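Local atomic coordinates of discoidin-2 (Dictyostelium discoideum, PDB entry 2VM9), a protein that binds galactose and N-acetylgalactosamine as a homotrimeric lectin and may take part in spore formation and building of the spore coat. Residues Pro199-Ala210 / Ala242-Val253; Ser7-Leu18 / Arg148-Val156. All blocks are in the same frame, centred on the assembly; numbering follows the deposited sequence.

Contact 1 of 2, residues Pro199-Ala210 / Ala242-Val253; sequences PIVSIGCKKVDA and AVYDLTFDYVAV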
loop_
_atom_site.group_PDB
_atom_site.type_symbol
_atom_site.label_atom_id
_atom_site.label_comp_id
_atom_site.label_asym_id
_atom_site.label_seq_id
_atom_site.Cartn_x
_atom_site.Cartn_y
_atom_site.Cartn_z
ATOM N N PRO A 199 -13.587 -12.009 -6.744
ATOM C CA PRO A 199 -12.737 -12.467 -5.646
ATOM C C PRO A 199 -12.758 -13.991 -5.463
ATOM O O PRO A 199 -13.519 -14.687 -6.137
ATOM C CB PRO A 199 -13.382 -11.816 -4.432
ATOM C CG PRO A 199 -14.878 -11.825 -4.793
ATOM C CD PRO A 199 -14.916 -11.563 -6.278
ATOM N N ILE A 200 -11.922 -14.487 -4.565
ATOM C CA ILE A 200 -12.071 -15.860 -4.085
ATOM C C ILE A 200 -12.915 -15.734 -2.814
ATOM O O ILE A 200 -13.040 -14.629 -2.250
ATOM C CB ILE A 200 -10.716 -16.543 -3.840
ATOM C CG1 ILE A 200 -9.927 -15.832 -2.736
ATOM C CG2 ILE A 200 -9.910 -16.606 -5.154
ATOM C CD1 ILE A 200 -10.412 -16.114 -1.265
ATOM N N VAL A 201 -13.569 -16.812 -2.399
ATOM C CA VAL A 201 -14.379 -16.708 -1.184
ATOM C C VAL A 201 -14.077 -17.928 -0.326
ATOM O O VAL A 201 -14.403 -19.068 -0.695
ATOM C CB VAL A 201 -15.905 -16.615 -1.472
ATOM C CG1 VAL A 201 -16.708 -16.667 -0.168
ATOM C CG2 VAL A 201 -16.271 -15.320 -2.238
ATOM N N SER A 202 -13.475 -17.658 0.826
ATOM C CA SER A 202 -13.112 -18.696 1.785
ATOM C C SER A 202 -14.148 -18.745 2.888
ATOM O O SER A 202 -14.693 -17.714 3.284
ATOM C CB SER A 202 -11.738 -18.408 2.386
ATOM O OG SER A 202 -10.752 -18.588 1.397
ATOM N N ILE A 203 -14.436 -19.944 3.390
ATOM C CA ILE A 203 -15.518 -20.079 4.375
ATOM C C ILE A 203 -15.113 -20.987 5.543
ATOM O O ILE A 203 -14.216 -21.815 5.407
ATOM C CB ILE A 203 -16.860 -20.603 3.710
ATOM C CG1 ILE A 203 -16.726 -22.040 3.168
ATOM C CG2 ILE A 203 -17.335 -19.638 2.596
ATOM C CD1 ILE A 203 -18.035 -22.659 2.562
ATOM N N GLY A 204 -15.777 -20.811 6.677
ATOM C CA GLY A 204 -15.496 -21.630 7.846
ATOM C C GLY A 204 -16.742 -21.737 8.686
ATOM O O GLY A 204 -17.423 -20.738 8.930
ATOM N N CYS A 205 -17.024 -22.936 9.175
ATOM C CA CYS A 205 -18.283 -23.146 9.905
ATOM C C CYS A 205 -18.162 -22.618 11.351
ATOM O O CYS A 205 -17.135 -22.827 12.021
ATOM C CB CYS A 205 -18.650 -24.614 9.890
ATOM S SG CYS A 205 -20.287 -24.942 10.645
ATOM N N LYS A 206 -19.205 -21.919 11.804
ATOM C CA LYS A 206 -19.281 -21.476 13.201
ATOM C C LYS A 206 -20.554 -21.880 13.928
ATOM O O LYS A 206 -20.792 -21.460 15.064
ATOM C CB LYS A 206 -19.029 -19.967 13.328
ATOM C CG LYS A 206 -20.084 -19.093 12.662
ATOM C CD LYS A 206 -19.787 -17.615 12.989
ATOM C CE LYS A 206 -20.837 -16.721 12.404
ATOM N NZ LYS A 206 -20.529 -15.221 12.496
ATOM N N LYS A 207 -21.372 -22.706 13.287
ATOM C CA LYS A 207 -22.549 -23.242 13.966
ATOM C C LYS A 207 -23.001 -24.500 13.278
ATOM O O LYS A 207 -23.180 -24.498 12.053
ATOM C CB LYS A 207 -23.718 -22.237 13.972
ATOM C CG LYS A 207 -25.001 -22.868 14.563
ATOM C CD LYS A 207 -26.186 -21.939 14.302
ATOM C CE LYS A 207 -27.422 -22.463 14.947
ATOM N NZ LYS A 207 -28.603 -21.571 14.661
ATOM N N VAL A 208 -23.176 -25.559 14.072
ATOM C CA VAL A 208 -23.811 -26.781 13.597
ATOM C C VAL A 208 -25.019 -27.071 14.471
ATOM O O VAL A 208 -24.899 -27.120 15.689
ATOM C CB VAL A 208 -22.844 -27.968 13.649
ATOM C CG1 VAL A 208 -23.639 -29.297 13.440
ATOM C CG2 VAL A 208 -21.732 -27.794 12.625
ATOM N N ASP A 209 -26.183 -27.249 13.845
ATOM C CA ASP A 209 -27.357 -27.709 14.568
ATOM C C ASP A 209 -27.922 -28.778 13.633
ATOM O O ASP A 209 -28.582 -28.459 12.664
ATOM C CB ASP A 209 -28.357 -26.563 14.760
ATOM C CG ASP A 209 -29.558 -26.959 15.614
ATOM O OD1 ASP A 209 -29.712 -28.161 15.943
ATOM O OD2 ASP A 209 -30.316 -26.037 15.997
ATOM N N ALA A 210 -27.583 -30.036 13.892
ATOM C CA ALA A 210 -27.854 -31.125 12.922
ATOM C C ALA A 210 -27.937 -32.466 13.604
ATOM O O ALA A 210 -27.211 -32.747 14.581
ATOM C CB ALA A 210 -26.767 -31.187 11.848
ATOM N N ALA A 242 -30.749 -34.935 8.984
ATOM C CA ALA A 242 -31.652 -33.789 9.137
ATOM C C ALA A 242 -30.790 -32.651 9.679
ATOM O O ALA A 242 -30.351 -32.677 10.838
ATOM C CB ALA A 242 -32.772 -34.141 10.116
ATOM N N VAL A 243 -30.531 -31.650 8.840
ATOM C CA VAL A 243 -29.727 -30.494 9.275
ATOM C C VAL A 243 -30.680 -29.346 9.601
ATOM O O VAL A 243 -31.440 -28.917 8.737
ATOM C CB VAL A 243 -28.732 -30.050 8.178
ATOM C CG1 VAL A 243 -28.037 -28.720 8.569
ATOM C CG2 VAL A 243 -27.711 -31.174 7.889
ATOM N N TYR A 244 -30.655 -28.883 10.860
ATOM C CA TYR A 244 -31.578 -27.841 11.337
ATOM C C TYR A 244 -31.091 -26.446 10.944
ATOM O O TYR A 244 -31.860 -25.618 10.431
ATOM C CB TYR A 244 -31.708 -27.966 12.865
ATOM C CG TYR A 244 -32.779 -27.118 13.480
ATOM C CD1 TYR A 244 -34.024 -27.676 13.777
ATOM C CD2 TYR A 244 -32.559 -25.773 13.763
ATOM C CE1 TYR A 244 -35.008 -26.927 14.361
ATOM C CE2 TYR A 244 -33.558 -24.997 14.342
ATOM C CZ TYR A 244 -34.779 -25.603 14.640
ATOM O OH TYR A 244 -35.799 -24.879 15.213
ATOM N N ASP A 245 -29.802 -26.190 11.164
ATOM C CA ASP A 245 -29.186 -24.936 10.710
ATOM C C ASP A 245 -27.663 -25.111 10.630
ATOM O O ASP A 245 -27.082 -25.998 11.284
ATOM C CB ASP A 245 -29.530 -23.783 11.680
ATOM C CG ASP A 245 -29.312 -22.399 11.062
ATOM O OD1 ASP A 245 -29.225 -22.300 9.827
ATOM O OD2 ASP A 245 -29.239 -21.402 11.823
ATOM N N LEU A 246 -27.035 -24.298 9.790
ATOM C CA LEU A 246 -25.568 -24.205 9.727
ATOM C C LEU A 246 -25.255 -22.758 9.501
ATOM O O LEU A 246 -26.021 -22.066 8.802
ATOM C CB LEU A 246 -25.010 -24.987 8.533
ATOM C CG LEU A 246 -25.099 -26.510 8.590
ATOM C CD1 LEU A 246 -24.824 -27.075 7.187
ATOM C CD2 LEU A 246 -24.121 -27.060 9.632
ATOM N N THR A 247 -24.120 -22.306 10.033
ATOM C CA THR A 247 -23.661 -20.932 9.796
ATOM C C THR A 247 -22.203 -20.950 9.374
ATOM O O THR A 247 -21.398 -21.652 9.981
ATOM C CB THR A 247 -23.796 -20.035 11.063
ATOM O OG1 THR A 247 -25.161 -20.008 11.490
ATOM C CG2 THR A 247 -23.319 -18.611 10.762
ATOM N N PHE A 248 -21.878 -20.171 8.342
ATOM C CA PHE A 248 -20.479 -19.939 7.955
ATOM C C PHE A 248 -20.106 -18.467 8.060
ATOM O O PHE A 248 -20.904 -17.586 7.703
ATOM C CB PHE A 248 -20.233 -20.387 6.511
ATOM C CG PHE A 248 -20.319 -21.885 6.320
ATOM C CD1 PHE A 248 -19.172 -22.673 6.445
ATOM C CD2 PHE A 248 -21.542 -22.495 6.052
ATOM C CE1 PHE A 248 -19.232 -24.076 6.297
ATOM C CE2 PHE A 248 -21.631 -23.906 5.883
ATOM C CZ PHE A 248 -20.484 -24.693 6.030
ATOM N N ASP A 249 -18.868 -18.206 8.486
ATOM C CA ASP A 249 -18.271 -16.904 8.191
ATOM C C ASP A 249 -17.581 -17.048 6.840
ATOM O O ASP A 249 -17.031 -18.110 6.518
ATOM C CB ASP A 249 -17.245 -16.519 9.251
ATOM C CG ASP A 249 -17.864 -15.727 10.408
ATOM O OD1 ASP A 249 -19.045 -15.297 10.286
ATOM O OD2 ASP A 249 -17.177 -15.549 11.434
ATOM N N TYR A 250 -17.598 -15.987 6.051
ATOM C CA TYR A 250 -16.823 -15.997 4.815
ATOM C C TYR A 250 -15.829 -14.843 4.779
ATOM O O TYR A 250 -16.051 -13.788 5.399
ATOM C CB TYR A 250 -17.729 -15.952 3.582
ATOM C CG TYR A 250 -18.336 -14.581 3.284
ATOM C CD1 TYR A 250 -17.593 -13.599 2.585
ATOM C CD2 TYR A 250 -19.636 -14.271 3.679
ATOM C CE1 TYR A 250 -18.135 -12.345 2.307
ATOM C CE2 TYR A 250 -20.208 -12.998 3.398
ATOM C CZ TYR A 250 -19.441 -12.055 2.698
ATOM O OH TYR A 250 -19.969 -10.810 2.417
ATOM N N VAL A 251 -14.747 -15.061 4.035
ATOM C CA VAL A 251 -13.733 -14.029 3.804
ATOM C C VAL A 251 -13.532 -14.010 2.287
ATOM O O VAL A 251 -13.068 -14.991 1.713
ATOM C CB VAL A 251 -12.416 -14.331 4.558
ATOM C CG1 VAL A 251 -11.345 -13.260 4.240
ATOM C CG2 VAL A 251 -12.656 -14.394 6.110
ATOM N N ALA A 252 -13.984 -12.928 1.649
ATOM C CA ALA A 252 -13.839 -12.767 0.211
ATOM C C ALA A 252 -12.587 -11.928 -0.014
ATOM O O ALA A 252 -12.451 -10.846 0.585
ATOM C CB ALA A 252 -15.033 -12.081 -0.361
ATOM N N VAL A 253 -11.685 -12.435 -0.846
ATOM C CA VAL A 253 -10.386 -11.790 -1.050
ATOM C C VAL A 253 -10.199 -11.485 -2.531
ATOM O O VAL A 253 -10.315 -12.362 -3.380
ATOM C CB VAL A 253 -9.200 -12.668 -0.555
ATOM C CG1 VAL A 253 -7.870 -11.915 -0.718
ATOM C CG2 VAL A 253 -9.392 -13.086 0.915
HETATM O O HOH W 1 -17.712 -13.545 13.167
#

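Contact 2 of 2, residues Ser7-Leu18 / Arg148-Val156; sequences SVSCLANALLNL and RWELYALPV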
loop_
_atom_site.group_PDB
_atom_site.type_symbol
_atom_site.label_atom_id
_atom_site.label_comp_id
_atom_site.label_asym_id
_atom_site.label_seq_id
_atom_site.Cartn_x
_atom_site.Cartn_y
_atom_site.Cartn_z
ATOM N N SER A 7 14.173 -7.764 -11.878
ATOM C CA SER A 7 14.088 -6.914 -10.699
ATOM C C SER A 7 13.446 -5.641 -11.219
ATOM O O SER A 7 13.362 -5.434 -12.432
ATOM C CB SER A 7 15.465 -6.679 -10.062
ATOM O OG SER A 7 16.319 -5.996 -10.954
ATOM N N VAL A 8 12.977 -4.793 -10.316
ATOM C CA VAL A 8 12.338 -3.535 -10.707
ATOM C C VAL A 8 13.357 -2.403 -10.561
ATOM O O VAL A 8 13.974 -2.285 -9.513
ATOM C CB VAL A 8 11.143 -3.258 -9.761
ATOM C CG1 VAL A 8 10.592 -1.822 -9.922
ATOM C CG2 VAL A 8 10.047 -4.326 -9.965
ATOM N N SER A 9 13.493 -1.574 -11.597
ATOM C CA SER A 9 14.295 -0.352 -11.560
ATOM C C SER A 9 13.409 0.726 -10.930
ATOM O O SER A 9 12.522 1.258 -11.593
ATOM C CB SER A 9 14.701 0.055 -12.993
ATOM O OG SER A 9 15.499 -0.967 -13.589
ATOM N N CYS A 10 13.628 1.013 -9.652
ATOM C CA CYS A 10 12.699 1.842 -8.887
ATOM C C CYS A 10 12.589 3.271 -9.409
ATOM O O CYS A 10 11.486 3.767 -9.579
ATOM C CB CYS A 10 13.066 1.862 -7.417
ATOM S SG CYS A 10 12.859 0.247 -6.663
ATOM N N LEU A 11 13.725 3.939 -9.631
ATOM C CA LEU A 11 13.687 5.330 -10.092
ATOM C C LEU A 11 13.143 5.414 -11.520
ATOM O O LEU A 11 12.368 6.317 -11.828
ATOM C CB LEU A 11 15.072 5.971 -10.024
ATOM C CG LEU A 11 15.804 6.037 -8.681
ATOM C CD1 LEU A 11 16.913 7.117 -8.828
ATOM C CD2 LEU A 11 14.952 6.233 -7.444
ATOM N N ALA A 12 13.505 4.449 -12.372
ATOM C CA ALA A 12 13.056 4.469 -13.771
ATOM C C ALA A 12 11.532 4.419 -13.808
ATOM O O ALA A 12 10.910 5.048 -14.651
ATOM C CB ALA A 12 13.649 3.312 -14.590
ATOM N N ASN A 13 10.956 3.676 -12.868
ATOM C CA ASN A 13 9.513 3.496 -12.809
ATOM C C ASN A 13 8.803 4.521 -11.932
ATOM O O ASN A 13 7.582 4.425 -11.722
ATOM C CB ASN A 13 9.225 2.094 -12.291
ATOM C CG ASN A 13 9.328 1.059 -13.376
ATOM O OD1 ASN A 13 8.340 0.778 -14.070
ATOM N ND2 ASN A 13 10.528 0.478 -13.550
ATOM N N ALA A 14 9.558 5.504 -11.438
ATOM C CA ALA A 14 9.017 6.581 -10.599
ATOM C C ALA A 14 8.323 6.029 -9.331
ATOM O O ALA A 14 7.235 6.449 -8.957
ATOM C CB ALA A 14 8.070 7.514 -11.424
ATOM N N LEU A 15 8.951 5.045 -8.696
ATOM C CA LEU A 15 8.349 4.394 -7.529
ATOM C C LEU A 15 8.776 4.997 -6.190
ATOM O O LEU A 15 8.175 4.686 -5.150
ATOM C CB LEU A 15 8.637 2.890 -7.533
ATOM C CG LEU A 15 8.009 2.107 -8.701
ATOM C CD1 LEU A 15 8.430 0.650 -8.675
ATOM C CD2 LEU A 15 6.462 2.232 -8.684
ATOM N N LEU A 16 9.834 5.803 -6.191
ATOM C CA LEU A 16 10.379 6.313 -4.938
ATOM C C LEU A 16 10.455 7.836 -4.958
ATOM O O LEU A 16 10.747 8.419 -5.992
ATOM C CB LEU A 16 11.780 5.734 -4.681
ATOM C CG LEU A 16 11.814 4.214 -4.548
ATOM C CD1 LEU A 16 13.255 3.744 -4.510
ATOM C CD2 LEU A 16 11.041 3.770 -3.276
ATOM N N ASN A 17 10.154 8.463 -3.829
ATOM C CA ASN A 17 10.377 9.890 -3.638
ATOM C C ASN A 17 11.878 10.042 -3.314
ATOM O O ASN A 17 12.434 9.208 -2.582
ATOM C CB ASN A 17 9.601 10.402 -2.419
ATOM C CG ASN A 17 8.076 10.183 -2.511
ATOM O OD1 ASN A 17 7.459 9.468 -1.670
ATOM N ND2 ASN A 17 7.455 10.829 -3.494
ATOM N N LEU A 18 12.519 11.079 -3.850
ATOM C CA LEU A 18 13.944 11.350 -3.535
ATOM C C LEU A 18 14.070 12.679 -2.806
ATOM O O LEU A 18 13.380 13.662 -3.139
ATOM C CB LEU A 18 14.791 11.406 -4.818
ATOM C CG LEU A 18 14.933 10.133 -5.665
ATOM C CD1 LEU A 18 16.052 10.333 -6.698
ATOM C CD2 LEU A 18 15.229 8.956 -4.775
ATOM N N ARG A 148 24.851 9.537 -10.405
ATOM C CA ARG A 148 23.604 8.996 -10.912
ATOM C C ARG A 148 23.492 7.591 -10.322
ATOM O O ARG A 148 24.497 6.999 -9.951
ATOM C CB ARG A 148 23.594 8.942 -12.440
ATOM C CG ARG A 148 23.544 10.333 -13.082
ATOM C CD ARG A 148 23.768 10.239 -14.614
ATOM N NE ARG A 148 25.185 9.942 -14.876
ATOM C CZ ARG A 148 25.680 9.617 -16.070
ATOM N NH1 ARG A 148 24.870 9.544 -17.140
ATOM N NH2 ARG A 148 26.979 9.329 -16.199
ATOM N N TRP A 149 22.264 7.079 -10.205
ATOM C CA TRP A 149 22.061 5.818 -9.509
ATOM C C TRP A 149 20.717 5.203 -9.835
ATOM O O TRP A 149 19.833 5.862 -10.414
ATOM C CB TRP A 149 22.206 5.985 -7.983
ATOM C CG TRP A 149 21.147 6.830 -7.326
ATOM C CD1 TRP A 149 20.506 7.944 -7.838
ATOM C CD2 TRP A 149 20.615 6.629 -6.018
ATOM N NE1 TRP A 149 19.596 8.431 -6.901
ATOM C CE2 TRP A 149 19.675 7.659 -5.774
ATOM C CE3 TRP A 149 20.865 5.689 -5.007
ATOM C CZ2 TRP A 149 18.956 7.746 -4.570
ATOM C CZ3 TRP A 149 20.172 5.781 -3.822
ATOM C CH2 TRP A 149 19.229 6.816 -3.606
ATOM N N GLU A 150 20.593 3.934 -9.461
ATOM C CA GLU A 150 19.336 3.229 -9.539
ATOM C C GLU A 150 19.294 2.240 -8.387
ATOM O O GLU A 150 20.337 1.771 -7.891
ATOM C CB GLU A 150 19.192 2.527 -10.890
ATOM C CG GLU A 150 17.865 1.740 -11.092
ATOM C CD GLU A 150 16.623 2.625 -10.918
ATOM O OE1 GLU A 150 16.002 2.973 -11.939
ATOM O OE2 GLU A 150 16.261 2.946 -9.765
ATOM N N LEU A 151 18.077 1.965 -7.932
ATOM C CA LEU A 151 17.845 1.015 -6.856
ATOM C C LEU A 151 16.973 -0.056 -7.433
ATOM O O LEU A 151 15.944 0.265 -8.041
ATOM C CB LEU A 151 17.086 1.725 -5.729
ATOM C CG LEU A 151 17.942 2.643 -4.851
ATOM C CD1 LEU A 151 17.057 3.576 -4.059
ATOM C CD2 LEU A 151 18.885 1.802 -3.918
ATOM N N TYR A 152 17.362 -1.321 -7.216
ATOM C CA TYR A 152 16.656 -2.482 -7.791
ATOM C C TYR A 152 15.959 -3.248 -6.675
ATOM O O TYR A 152 16.567 -3.522 -5.643
ATOM C CB TYR A 152 17.611 -3.407 -8.546
ATOM C CG TYR A 152 18.257 -2.681 -9.678
ATOM C CD1 TYR A 152 17.625 -2.605 -10.919
ATOM C CD2 TYR A 152 19.475 -2.021 -9.490
ATOM C CE1 TYR A 152 18.174 -1.906 -11.958
ATOM C CE2 TYR A 152 20.059 -1.305 -10.539
ATOM C CZ TYR A 152 19.410 -1.276 -11.774
ATOM O OH TYR A 152 19.914 -0.587 -12.819
ATOM N N ALA A 153 14.680 -3.555 -6.885
ATOM C CA ALA A 153 13.898 -4.231 -5.846
ATOM C C ALA A 153 13.198 -5.451 -6.439
ATOM O O ALA A 153 12.989 -5.537 -7.651
ATOM C CB ALA A 153 12.846 -3.254 -5.238
ATOM N N LEU A 154 12.827 -6.401 -5.583
ATOM C CA LEU A 154 11.991 -7.496 -6.067
ATOM C C LEU A 154 10.658 -6.958 -6.567
ATOM O O LEU A 154 10.125 -6.034 -5.992
ATOM C CB LEU A 154 11.702 -8.487 -4.945
ATOM C CG LEU A 154 12.917 -9.241 -4.410
ATOM C CD1 LEU A 154 12.475 -10.156 -3.255
ATOM C CD2 LEU A 154 13.563 -10.039 -5.558
ATOM N N PRO A 155 10.098 -7.559 -7.622
ATOM C CA PRO A 155 8.737 -7.170 -8.025
ATOM C C PRO A 155 7.737 -7.495 -6.937
ATOM O O PRO A 155 7.986 -8.404 -6.115
ATOM C CB PRO A 155 8.427 -8.075 -9.239
ATOM C CG PRO A 155 9.658 -8.658 -9.630
ATOM C CD PRO A 155 10.670 -8.586 -8.503
ATOM N N VAL A 156 6.613 -6.779 -6.949
ATOM C CA VAL A 156 5.501 -7.044 -6.034
ATOM C C VAL A 156 4.901 -8.407 -6.371
ATOM O O VAL A 156 4.798 -8.782 -7.530
ATOM C CB VAL A 156 4.438 -5.903 -6.058
ATOM C CG1 VAL A 156 3.340 -6.164 -5.039
ATOM C CG2 VAL A 156 5.103 -4.565 -5.723
HETATM O O HOH W 2 18.179 0.129 -14.789
#

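Contact 1 of 2, residues Pro199-Ala210 / Ala242-Val253
Asp209 O is gripped by two backbone amides of the facing strand, Tyr244 N at 2.8 Å and Asp245 N at 3.0 Å, which makes a classic beta bulge near one end of this antiparallel pair in the H-type lectin domain. A second classic bulge sets Lys206 and Lys207 opposite Thr247; Thr247 O takes a sound bond from Lys206 N and a weak one from Lys207 N. The two lysines of this bulge reach different carboxylates. Extended beyond CG, Lys206 carries NZ to 2.7 Å from Asp249 OD1, on the syn side but 29° out of the carboxylate plane, and also forms a salt bridge with Glu168 of strand 163-170. Lys207, with CG anti to its backbone N (chi1 174°), runs past Thr247 and places NZ 2.9 Å from Asp245 OD2, on the anti side. Ile203 CD1 lies over one face of the Phe248 ring, offset toward the rim. Asp209 belongs to the carbohydrate-binding site, and its OD1 bonds Gln216 of the second subunit; a strand of that subunit pairs antiparallel with residues 207-210 and extends the sheet. Asp249 OD2 accepts from Ile203 N of the same neighbouring subunit and from a water at 2.7 Å, which accepts a weak hydrogen bond from Lys206 NZ.

Contact 2 of 2, residues Ser7-Leu18 / Arg148-Val156
In the F5/8 type C beta-sandwich, the short N-terminal strand 8-9 pairs antiparallel with the end of strand 146-153, and the turn that follows is held by one carboxylate. Val8 and Ala153 form the hydrogen-bonded pair, and Cys10 N adds a nearly straight bond to Leu151 O at 2.9 Å. Glu150 leaves its strand with CG anti to the backbone N and bends at chi2 (57°), which carries the carboxylate up to the turn. There OE2 takes Leu11 N at 2.7 Å and OE1 takes Ala12 N at 2.9 Å, both through syn lone pairs; the anti lone pair of OE2 accepts Leu151 N, so three amides fix the group's rotation. In the same turn Asn13 bonds Ser133 and Asn99 of the second subunit. The Glu150 CG methylene lies over one face of the Tyr152 ring, offset toward its rim, and a water sits 2.7 Å from Tyr152 OH. On the apolar side, Leu11 CD1 comes within 3.8 Å of Trp149 CD1, Leu18 CD2 approaches Trp149 CZ2, and Leu16 CD1 meets Leu151 CD1 at 3.8 Å. Leu16, Leu18, Leu151 and Trp149 pack on strand 63-67, and Leu151 and Trp149 also on strand 133-142.

The two contacts lie in different domains and follow in series along the chain: contact 2 joins the first residues of the beta-sandwich to its last strand, and the chain then passes through the linker, residues 156-162, into the lectin-like region that holds contact 1. Their centres are 44 Å apart and their nearest atoms about 13 Å, without touching, and no sheet is shared. In contact 1 the strands 200-211 and 243-254 belong, with 163-170, to a sheet of three strands within the chain; in contact 2 the strands 8-9 and 146-153 belong to a sheet of the sandwich. Both meet the second subunit, so each domain contributes to the trimer, while contact 1 supplies Asp209 to the carbohydrate site, which also includes Arg218 and Trp238.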